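Checkpoint serine/threonine-protein kinase BUB1 (Saccharomyces cerevisiae, PDB 3ESL) phosphorylates serine and threonine residues as a spindle-assembly-checkpoint kinase that delays anaphase until chromosomes are bioriented, and is represented here by its all-helical, TPR-like N-terminal domain. Local coordinates at residues A14-L19 with R57-R62; L32-M37 with L80-W85. All coordinates share one frame; numbering follows the deposited sequence.

Interaction 1: A14-L19 with R57-R62; sequences AYEQRL and RSTMER
Glu-16 and Arg-62 join the first and third helices of the TPR-like helical array of the BUB1 N-terminal domain, helices 4-21 and 49-67. The two segments run nearly parallel, with axes 13.3 Å apart at closest approach, so long side chains must span the gap while helix 29-47 packs against both helices.

The charged part is a salt bridge. Arg-62 NH1 donates to Glu-16 OE1 over 2.7 Å; the acceptor lies almost in the guanidinium plane and offers its syn lone pair, although the N-H...O angle of 149° is bent. The carboxylate and guanidinium planes are tilted 29° apart, and of the two carboxylate oxygens it is OE1 that bonds to the guanidinium. A bend at chi2 (-74°) carries the carboxylate of Glu-16 round to meet the arginine. The other oxygen, OE2, is hydrogen-bonded to Tyr-36 of helix 29-47, and the two partners together should limit rotation of the carboxylate.

The apolar part involves one face of the same guanidinium group. Leu-19 CD1 sits over that face, toward its rim, 3.7 Å from Arg-62 CZ, and Leu-19 CB approaches Arg-62 NH2. Phe-198 of helix 193-200 also touches Arg-62.

Water completes the bridge. Located at the guanidinium edge, it accepts from Arg-62 NH2 (2.8 Å) and gives its two hydrogens to helix 4-21, one to Glu-16 OE1 at 2.7 Å and the other to the backbone oxygen Glu-16 O at 2.8 Å.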
ATOM      1  N   ALA A  14      -5.753  -9.540  24.076  1.00 24.44           N
ATOM      2  CA  ALA A  14      -4.424 -10.137  24.159  1.00 22.82           C
ATOM      3  C   ALA A  14      -3.475  -9.497  23.123  1.00 21.99           C
ATOM      4  O   ALA A  14      -2.346  -9.126  23.453  1.00 22.77           O
ATOM      5  CB  ALA A  14      -4.501 -11.663  23.984  1.00 24.16           C
ATOM      6  N   TYR A  15      -3.947  -9.351  21.888  1.00 23.34           N
ATOM      7  CA  TYR A  15      -3.132  -8.701  20.845  1.00 21.55           C
ATOM      8  C   TYR A  15      -2.860  -7.233  21.165  1.00 23.26           C
ATOM      9  O   TYR A  15      -1.736  -6.746  21.003  1.00 24.59           O
ATOM     10  CB  TYR A  15      -3.800  -8.840  19.486  1.00 24.43           C
ATOM     11  CG  TYR A  15      -3.409 -10.093  18.730  1.00 24.41           C
ATOM     12  CD1 TYR A  15      -2.080 -10.305  18.330  1.00 25.69           C
ATOM     13  CD2 TYR A  15      -4.358 -11.048  18.377  1.00 23.36           C
ATOM     14  CE1 TYR A  15      -1.711 -11.446  17.618  1.00 27.82           C
ATOM     15  CE2 TYR A  15      -3.991 -12.202  17.673  1.00 26.12           C
ATOM     16  CZ  TYR A  15      -2.663 -12.387  17.297  1.00 27.34           C
ATOM     17  OH  TYR A  15      -2.284 -13.516  16.597  1.00 28.59           O
ATOM     18  N   GLU A  16      -3.878  -6.537  21.666  1.00 22.09           N
ATOM     19  CA  GLU A  16      -3.732  -5.118  21.981  1.00 22.57           C
ATOM     20  C   GLU A  16      -2.679  -4.921  23.061  1.00 25.75           C
ATOM     21  O   GLU A  16      -1.864  -4.000  22.979  1.00 26.79           O
ATOM     22  CB  GLU A  16      -5.082  -4.495  22.377  1.00 24.81           C
ATOM     23  CG  GLU A  16      -6.089  -4.373  21.241  1.00 25.03           C
ATOM     24  CD  GLU A  16      -5.760  -3.257  20.240  1.00 29.29           C
ATOM     25  OE1 GLU A  16      -4.961  -2.361  20.584  1.00 33.73           O
ATOM     26  OE2 GLU A  16      -6.327  -3.269  19.125  1.00 29.72           O
ATOM     27  N   GLN A  17      -2.686  -5.804  24.066  1.00 25.09           N
ATOM     28  CA  GLN A  17      -1.677  -5.769  25.124  1.00 27.01           C
ATOM     29  C   GLN A  17      -0.273  -6.049  24.604  1.00 25.10           C
ATOM     30  O   GLN A  17       0.684  -5.416  25.033  1.00 27.88           O
ATOM     31  CB  GLN A  17      -2.027  -6.754  26.239  1.00 29.04           C
ATOM     32  CG  GLN A  17      -3.207  -6.301  27.090  1.00 32.40           C
ATOM     33  CD  GLN A  17      -3.587  -7.319  28.146  1.00 35.05           C
ATOM     34  OE1 GLN A  17      -4.522  -7.100  28.920  1.00 41.61           O
ATOM     35  NE2 GLN A  17      -2.873  -8.440  28.182  1.00 37.90           N
ATOM     36  N   ARG A  18      -0.162  -7.010  23.687  1.00 26.09           N
ATOM     37  CA  ARG A  18       1.120  -7.337  23.064  1.00 26.62           C
ATOM     38  C   ARG A  18       1.692  -6.150  22.286  1.00 25.44           C
ATOM     39  O   ARG A  18       2.900  -5.917  22.317  1.00 26.89           O
ATOM     40  CB  ARG A  18       0.983  -8.564  22.161  1.00 27.27           C
ATOM     41  CG  ARG A  18       0.793  -9.874  22.925  1.00 29.34           C
ATOM     42  CD  ARG A  18       0.778 -11.070  21.984  1.00 34.44           C
ATOM     43  NE  ARG A  18       2.120 -11.355  21.488  1.00 41.64           N
ATOM     44  CZ  ARG A  18       2.411 -12.215  20.511  1.00 45.62           C
ATOM     45  NH1 ARG A  18       1.450 -12.887  19.888  1.00 45.21           N
ATOM     46  NH2 ARG A  18       3.679 -12.389  20.145  1.00 45.77           N
ATOM     47  N   LEU A  19       0.826  -5.405  21.600  1.00 24.42           N
ATOM     48  CA  LEU A  19       1.268  -4.198  20.895  1.00 25.48           C
ATOM     49  C   LEU A  19       1.852  -3.189  21.880  1.00 29.15           C
ATOM     50  O   LEU A  19       2.847  -2.528  21.583  1.00 30.95           O
ATOM     51  CB  LEU A  19       0.135  -3.559  20.091  1.00 23.26           C
ATOM     52  CG  LEU A  19      -0.444  -4.335  18.897  1.00 24.67           C
ATOM     53  CD1 LEU A  19      -1.587  -3.569  18.271  1.00 26.97           C
ATOM     54  CD2 LEU A  19       0.642  -4.642  17.845  1.00 26.15           C
ATOM     55  N   ARG A  57      -9.116  -1.343  10.260  0.80 20.22           N
ATOM     56  CA  ARG A  57      -8.625  -0.071   9.722  0.80 22.68           C
ATOM     57  C   ARG A  57      -7.629   0.564  10.683  0.80 22.52           C
ATOM     58  O   ARG A  57      -6.540   0.962  10.268  0.80 20.71           O
ATOM     59  CB  ARG A  57      -9.778   0.899   9.388  0.80 22.14           C
ATOM     60  CG  ARG A  57      -9.274   2.223   8.784  0.80 23.59           C
ATOM     61  CD  ARG A  57     -10.335   3.049   8.054  0.80 27.63           C
ATOM     62  NE  ARG A  57      -9.668   4.108   7.278  0.80 34.53           N
ATOM     63  CZ  ARG A  57     -10.222   4.848   6.315  0.80 36.68           C
ATOM     64  NH1 ARG A  57     -11.495   4.671   5.963  0.80 36.77           N
ATOM     65  NH2 ARG A  57      -9.489   5.778   5.695  0.80 32.83           N
ATOM     66  N   SER A  58      -8.001   0.641  11.961  1.00 24.29           N
ATOM     67  CA  SER A  58      -7.140   1.221  13.005  1.00 26.62           C
ATOM     68  C   SER A  58      -5.812   0.489  13.184  1.00 25.99           C
ATOM     69  O   SER A  58      -4.766   1.116  13.375  1.00 25.61           O
ATOM     70  CB  SER A  58      -7.894   1.281  14.340  1.00 30.39           C
ATOM     71  OG  SER A  58      -6.995   1.454  15.425  1.00 37.36           O
ATOM     72  N   THR A  59      -5.857  -0.838  13.127  1.00 22.13           N
ATOM     73  CA  THR A  59      -4.669  -1.657  13.302  1.00 22.46           C
ATOM     74  C   THR A  59      -3.730  -1.459  12.115  1.00 18.61           C
ATOM     75  O   THR A  59      -2.512  -1.366  12.303  1.00 21.63           O
ATOM     76  CB  THR A  59      -5.033  -3.136  13.505  1.00 22.04           C
ATOM     77  OG1 THR A  59      -5.880  -3.232  14.661  1.00 22.81           O
ATOM     78  CG2 THR A  59      -3.786  -3.961  13.769  1.00 22.20           C
ATOM     79  N   MET A  60      -4.296  -1.387  10.917  1.00 18.98           N
ATOM     80  CA  MET A  60      -3.471  -1.238   9.713  1.00 19.73           C
ATOM     81  C   MET A  60      -2.793   0.137   9.759  1.00 20.83           C
ATOM     82  O   MET A  60      -1.613   0.270   9.438  1.00 18.09           O
ATOM     83  CB  MET A  60      -4.310  -1.402   8.450  1.00 18.22           C
ATOM     84  CG  MET A  60      -4.761  -2.834   8.227  1.00 23.42           C
ATOM     85  SD  MET A  60      -5.707  -2.999   6.710  1.00 27.12           S
ATOM     86  CE  MET A  60      -4.399  -2.845   5.520  1.00 29.62           C
ATOM     87  N   GLU A  61      -3.541   1.153  10.189  1.00 19.75           N
ATOM     88  CA  GLU A  61      -2.983   2.502  10.303  1.00 20.52           C
ATOM     89  C   GLU A  61      -1.860   2.535  11.341  1.00 19.97           C
ATOM     90  O   GLU A  61      -0.797   3.129  11.094  1.00 20.52           O
ATOM     91  CB  GLU A  61      -4.081   3.514  10.639  1.00 20.66           C
ATOM     92  CG  GLU A  61      -5.051   3.706   9.511  1.00 21.97           C
ATOM     93  CD  GLU A  61      -6.091   4.770   9.805  1.00 24.46           C
ATOM     94  OE1 GLU A  61      -6.040   5.359  10.908  1.00 28.72           O
ATOM     95  OE2 GLU A  61      -6.938   5.003   8.920  1.00 23.87           O
ATOM     96  N   ARG A  62      -2.090   1.904  12.491  0.50 18.71           N
ATOM     97  CA  ARG A  62      -1.056   1.789  13.527  0.50 19.42           C
ATOM     98  C   ARG A  62       0.203   1.126  12.977  0.50 20.06           C
ATOM     99  O   ARG A  62       1.322   1.600  13.213  0.50 19.96           O
ATOM    100  CB  ARG A  62      -1.575   1.006  14.737  0.50 22.51           C
ATOM    101  CG  ARG A  62      -2.453   1.821  15.665  0.50 23.99           C
ATOM    102  CD  ARG A  62      -3.071   0.926  16.736  0.50 24.30           C
ATOM    103  NE  ARG A  62      -2.162   0.685  17.854  0.50 23.16           N
ATOM    104  CZ  ARG A  62      -2.483  -0.034  18.928  0.50 22.65           C
ATOM    105  NH1 ARG A  62      -3.679  -0.585  19.013  0.50 25.31           N
ATOM    106  NH2 ARG A  62      -1.611  -0.204  19.913  0.50 23.10           N
TER
HETATM  107  O   HOH W   1      -2.835  -1.571  22.029  1.00 32.55           O

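Interaction 2: L32-M37 with L80-W85; sequences LFLDYM and LKIWIW
Ile-82 rests its CD1 methyl against the ends of two side chains of helix 29-47, Leu-34 and Met-37, and these three residues make up the whole contact. The nearer approach is to Leu-34, whose CD2 methyl lies 3.6 Å from Ile-82 CD1. Met-37 CE comes almost as close, 3.7 Å from Ile-82 CD1. Leu-34 CD2 and Met-37 CE also touch each other, 4.0 Å apart, and the three methyls form a compact triangle. Ile-82 CG1 backs up both meetings, 4.0 Å from Leu-34 CD2 and 4.1 Å from Met-37 CE.

The two partners reach this methyl differently. Leu-34 slants across Ile-82 and presents one methyl of its fork. Met-37 is extended as far as its sulfur and then turns at chi3 (-65°), which swings CE across the isoleucine at roughly a right angle. In Ile-82, chi1 (-55°) directs CG1 toward helix 29-47, and the extended chi2 (165°) carries CD1 on outward.

The contact is wholly apolar and small, burying 115 Å² between the segments, whose nearest CA atoms, those of Leu-34 and Ile-82, are 8.6 Å apart. Ile-82 and Met-37 are buried, whereas Leu-34 is partly exposed. Helix 49-67 contributes Met-60, which packs on Met-37, and a bound buffer molecule (NHE), probably from the crystallisation liquor, lies about 4 Å from the Met-37 side chain.

Such apolar contact between the second and fourth helices, skipping the intervening helix 49-67, is consistent with the TPR-like stacking of helices in the Mad3/BUB1 homology region.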
ATOM      1  N   LEU A  32       4.207  -9.088  14.388  1.00 19.77           N
ATOM      2  CA  LEU A  32       3.132  -9.036  15.392  1.00 19.39           C
ATOM      3  C   LEU A  32       1.919  -8.302  14.805  1.00 19.04           C
ATOM      4  O   LEU A  32       0.785  -8.776  14.928  1.00 19.04           O
ATOM      5  CB  LEU A  32       3.619  -8.397  16.704  1.00 18.19           C
ATOM      6  CG  LEU A  32       2.542  -8.150  17.781  1.00 19.99           C
ATOM      7  CD1 LEU A  32       1.824  -9.434  18.191  1.00 20.39           C
ATOM      8  CD2 LEU A  32       3.166  -7.444  19.004  1.00 18.85           C
ATOM      9  N   PHE A  33       2.148  -7.162  14.152  0.80 15.16           N
ATOM     10  CA  PHE A  33       1.073  -6.499  13.412  0.80 15.94           C
ATOM     11  C   PHE A  33       0.424  -7.431  12.384  0.80 17.38           C
ATOM     12  O   PHE A  33      -0.809  -7.464  12.263  0.80 15.79           O
ATOM     13  CB  PHE A  33       1.577  -5.236  12.685  0.80 15.53           C
ATOM     14  CG  PHE A  33       1.753  -4.045  13.576  0.80 17.48           C
ATOM     15  CD1 PHE A  33       0.641  -3.385  14.117  0.80 18.23           C
ATOM     16  CD2 PHE A  33       3.033  -3.558  13.854  0.80 20.02           C
ATOM     17  CE1 PHE A  33       0.817  -2.252  14.922  0.80 16.06           C
ATOM     18  CE2 PHE A  33       3.222  -2.430  14.651  0.80 18.34           C
ATOM     19  CZ  PHE A  33       2.107  -1.781  15.186  0.80 18.22           C
ATOM     20  N   LEU A  34       1.243  -8.158  11.622  1.00 18.28           N
ATOM     21  CA  LEU A  34       0.697  -9.065  10.603  1.00 20.67           C
ATOM     22  C   LEU A  34      -0.193 -10.142  11.218  1.00 20.60           C
ATOM     23  O   LEU A  34      -1.290 -10.402  10.712  1.00 21.14           O
ATOM     24  CB  LEU A  34       1.809  -9.733   9.786  1.00 19.17           C
ATOM     25  CG  LEU A  34       2.583  -8.834   8.837  1.00 24.82           C
ATOM     26  CD1 LEU A  34       3.764  -9.617   8.287  1.00 25.79           C
ATOM     27  CD2 LEU A  34       1.684  -8.364   7.698  1.00 31.26           C
ATOM     28  N   ASP A  35       0.268 -10.749  12.314  1.00 20.61           N
ATOM     29  CA  ASP A  35      -0.503 -11.805  12.991  1.00 22.55           C
ATOM     30  C   ASP A  35      -1.862 -11.261  13.401  1.00 21.46           C
ATOM     31  O   ASP A  35      -2.903 -11.881  13.156  1.00 21.15           O
ATOM     32  CB  ASP A  35       0.232 -12.311  14.231  1.00 24.41           C
ATOM     33  CG  ASP A  35       1.319 -13.319  13.913  1.00 28.38           C
ATOM     34  OD1 ASP A  35       1.354 -13.860  12.785  1.00 31.67           O
ATOM     35  OD2 ASP A  35       2.138 -13.572  14.825  1.00 31.99           O
ATOM     36  N   TYR A  36      -1.848 -10.068  13.986  1.00 19.09           N
ATOM     37  CA  TYR A  36      -3.078  -9.459  14.489  1.00 20.74           C
ATOM     38  C   TYR A  36      -4.020  -9.100  13.337  1.00 20.79           C
ATOM     39  O   TYR A  36      -5.199  -9.418  13.384  1.00 19.39           O
ATOM     40  CB  TYR A  36      -2.723  -8.262  15.370  1.00 18.13           C
ATOM     41  CG  TYR A  36      -3.879  -7.577  16.072  1.00 21.36           C
ATOM     42  CD1 TYR A  36      -5.066  -8.265  16.361  1.00 21.13           C
ATOM     43  CD2 TYR A  36      -3.755  -6.249  16.491  1.00 20.09           C
ATOM     44  CE1 TYR A  36      -6.120  -7.628  17.042  1.00 22.72           C
ATOM     45  CE2 TYR A  36      -4.812  -5.597  17.159  1.00 22.62           C
ATOM     46  CZ  TYR A  36      -5.978  -6.301  17.432  1.00 22.89           C
ATOM     47  OH  TYR A  36      -7.012  -5.662  18.073  1.00 25.16           O
ATOM     48  N   MET A  37      -3.492  -8.482  12.278  1.00 19.70           N
ATOM     49  CA  MET A  37      -4.312  -8.108  11.125  1.00 21.65           C
ATOM     50  C   MET A  37      -4.933  -9.308  10.404  1.00 21.59           C
ATOM     51  O   MET A  37      -6.096  -9.265   9.988  0.80 20.77           O
ATOM     52  CB  MET A  37      -3.494  -7.238  10.158  1.00 20.84           C
ATOM     53  CG  MET A  37      -3.205  -5.875  10.741  1.00 21.00           C
ATOM     54  SD  MET A  37      -2.264  -4.862   9.575  1.00 28.44           S
ATOM     55  CE  MET A  37      -0.720  -5.739   9.454  1.00 26.63           C
ATOM     56  N   LEU A  80       5.098  -3.564   2.151  1.00 16.97           N
ATOM     57  CA  LEU A  80       4.473  -3.038   0.931  1.00 17.65           C
ATOM     58  C   LEU A  80       3.034  -3.533   0.788  1.00 18.72           C
ATOM     59  O   LEU A  80       2.137  -2.760   0.462  1.00 17.80           O
ATOM     60  CB  LEU A  80       5.300  -3.399  -0.304  1.00 19.67           C
ATOM     61  CG  LEU A  80       4.662  -2.915  -1.615  1.00 20.18           C
ATOM     62  CD1 LEU A  80       4.414  -1.401  -1.586  1.00 20.67           C
ATOM     63  CD2 LEU A  80       5.524  -3.321  -2.825  1.00 20.24           C
ATOM     64  N   LYS A  81       2.807  -4.819   1.039  1.00 18.90           N
ATOM     65  CA  LYS A  81       1.478  -5.379   0.851  1.00 19.51           C
ATOM     66  C   LYS A  81       0.452  -4.746   1.784  1.00 20.39           C
ATOM     67  O   LYS A  81      -0.697  -4.585   1.404  1.00 21.50           O
ATOM     68  CB  LYS A  81       1.498  -6.901   0.964  1.00 21.57           C
ATOM     69  CG  LYS A  81       2.143  -7.582  -0.249  1.00 28.60           C
ATOM     70  CD  LYS A  81       2.079  -9.105  -0.090  1.00 31.93           C
ATOM     71  CE  LYS A  81       3.119  -9.800  -0.952  1.00 40.63           C
ATOM     72  NZ  LYS A  81       2.759  -9.805  -2.401  1.00 42.74           N
ATOM     73  N   ILE A  82       0.874  -4.375   2.992  0.50 19.28           N
ATOM     74  CA  ILE A  82      -0.033  -3.706   3.930  0.50 19.97           C
ATOM     75  C   ILE A  82      -0.484  -2.361   3.362  0.50 18.37           C
ATOM     76  O   ILE A  82      -1.674  -2.052   3.402  0.50 18.10           O
ATOM     77  CB  ILE A  82       0.578  -3.556   5.343  0.50 20.84           C
ATOM     78  CG1 ILE A  82       1.014  -4.927   5.863  0.50 21.15           C
ATOM     79  CG2 ILE A  82      -0.442  -2.921   6.315  0.50 21.69           C
ATOM     80  CD1 ILE A  82       1.933  -4.865   7.057  0.50 22.95           C
ATOM     81  N   TRP A  83       0.456  -1.587   2.801  1.00 17.39           N
ATOM     82  CA  TRP A  83       0.106  -0.324   2.145  1.00 18.42           C
ATOM     83  C   TRP A  83      -0.916  -0.560   1.038  1.00 19.33           C
ATOM     84  O   TRP A  83      -1.920   0.136   0.974  1.00 18.44           O
ATOM     85  CB  TRP A  83       1.319   0.373   1.536  1.00 19.12           C
ATOM     86  CG  TRP A  83       2.230   0.979   2.556  1.00 18.84           C
ATOM     87  CD1 TRP A  83       3.308   0.394   3.124  1.00 18.74           C
ATOM     88  CD2 TRP A  83       2.133   2.293   3.121  1.00 19.90           C
ATOM     89  NE1 TRP A  83       3.905   1.253   4.016  1.00 18.17           N
ATOM     90  CE2 TRP A  83       3.209   2.431   4.031  1.00 17.77           C
ATOM     91  CE3 TRP A  83       1.247   3.368   2.943  1.00 21.45           C
ATOM     92  CZ2 TRP A  83       3.421   3.598   4.774  1.00 19.09           C
ATOM     93  CZ3 TRP A  83       1.460   4.547   3.683  1.00 21.48           C
ATOM     94  CH2 TRP A  83       2.538   4.642   4.586  1.00 20.55           C
ATOM     95  N   ILE A  84      -0.665  -1.544   0.183  0.50 18.31           N
ATOM     96  CA  ILE A  84      -1.563  -1.785  -0.956  0.50 19.96           C
ATOM     97  C   ILE A  84      -2.929  -2.334  -0.507  0.50 19.90           C
ATOM     98  O   ILE A  84      -3.959  -1.964  -1.078  0.50 20.74           O
ATOM     99  CB  ILE A  84      -0.879  -2.634  -2.063  0.50 20.67           C
ATOM    100  CG1 ILE A  84       0.359  -1.895  -2.575  0.50 22.53           C
ATOM    101  CG2 ILE A  84      -1.849  -2.926  -3.225  0.50 19.10           C
ATOM    102  CD1 ILE A  84       1.291  -2.736  -3.406  0.50 23.15           C
ATOM    103  N   TRP A  85      -2.943  -3.170   0.533  1.00 20.17           N
ATOM    104  CA  TRP A  85      -4.212  -3.632   1.110  1.00 21.65           C
ATOM    105  C   TRP A  85      -4.991  -2.458   1.677  1.00 21.45           C
ATOM    106  O   TRP A  85      -6.199  -2.360   1.490  1.00 22.15           O
ATOM    107  CB  TRP A  85      -3.993  -4.703   2.174  1.00 27.78           C
ATOM    108  CG  TRP A  85      -3.967  -6.095   1.573  1.00 30.42           C
ATOM    109  CD1 TRP A  85      -2.876  -6.890   1.388  1.00 33.50           C
ATOM    110  CD2 TRP A  85      -5.094  -6.836   1.070  1.00 35.37           C
ATOM    111  NE1 TRP A  85      -3.246  -8.085   0.805  1.00 33.46           N
ATOM    112  CE2 TRP A  85      -4.603  -8.077   0.600  1.00 35.09           C
ATOM    113  CE3 TRP A  85      -6.471  -6.572   0.979  1.00 36.17           C
ATOM    114  CZ2 TRP A  85      -5.442  -9.057   0.043  1.00 36.02           C
ATOM    115  CZ3 TRP A  85      -7.307  -7.550   0.425  1.00 35.25           C
ATOM    116  CH2 TRP A  85      -6.786  -8.774  -0.030  1.00 33.35           C
TER

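Both interactions join helices two apart in the chain, and their segments alternate in sequence: helices 4-21 and 49-67 in interaction 1, helices 29-47 and 77-90 in interaction 2. Interaction 1 lies farther from the centre of the chain, about 18 Å against about 9 Å between centres, and there a partly exposed ion pair with a bound water spans the gap. Interaction 2 is more deeply buried and made by aliphatic carbons, including the terminal methyl of a methionine. The two also touch directly: Tyr-15 stacks on Tyr-36, and Met-60 CE packs 3.5 Å from Ile-82 O, tying helix 49-67 to helix 77-90. The bridge at the more peripheral site is mainly polar, that at the more central one apolar.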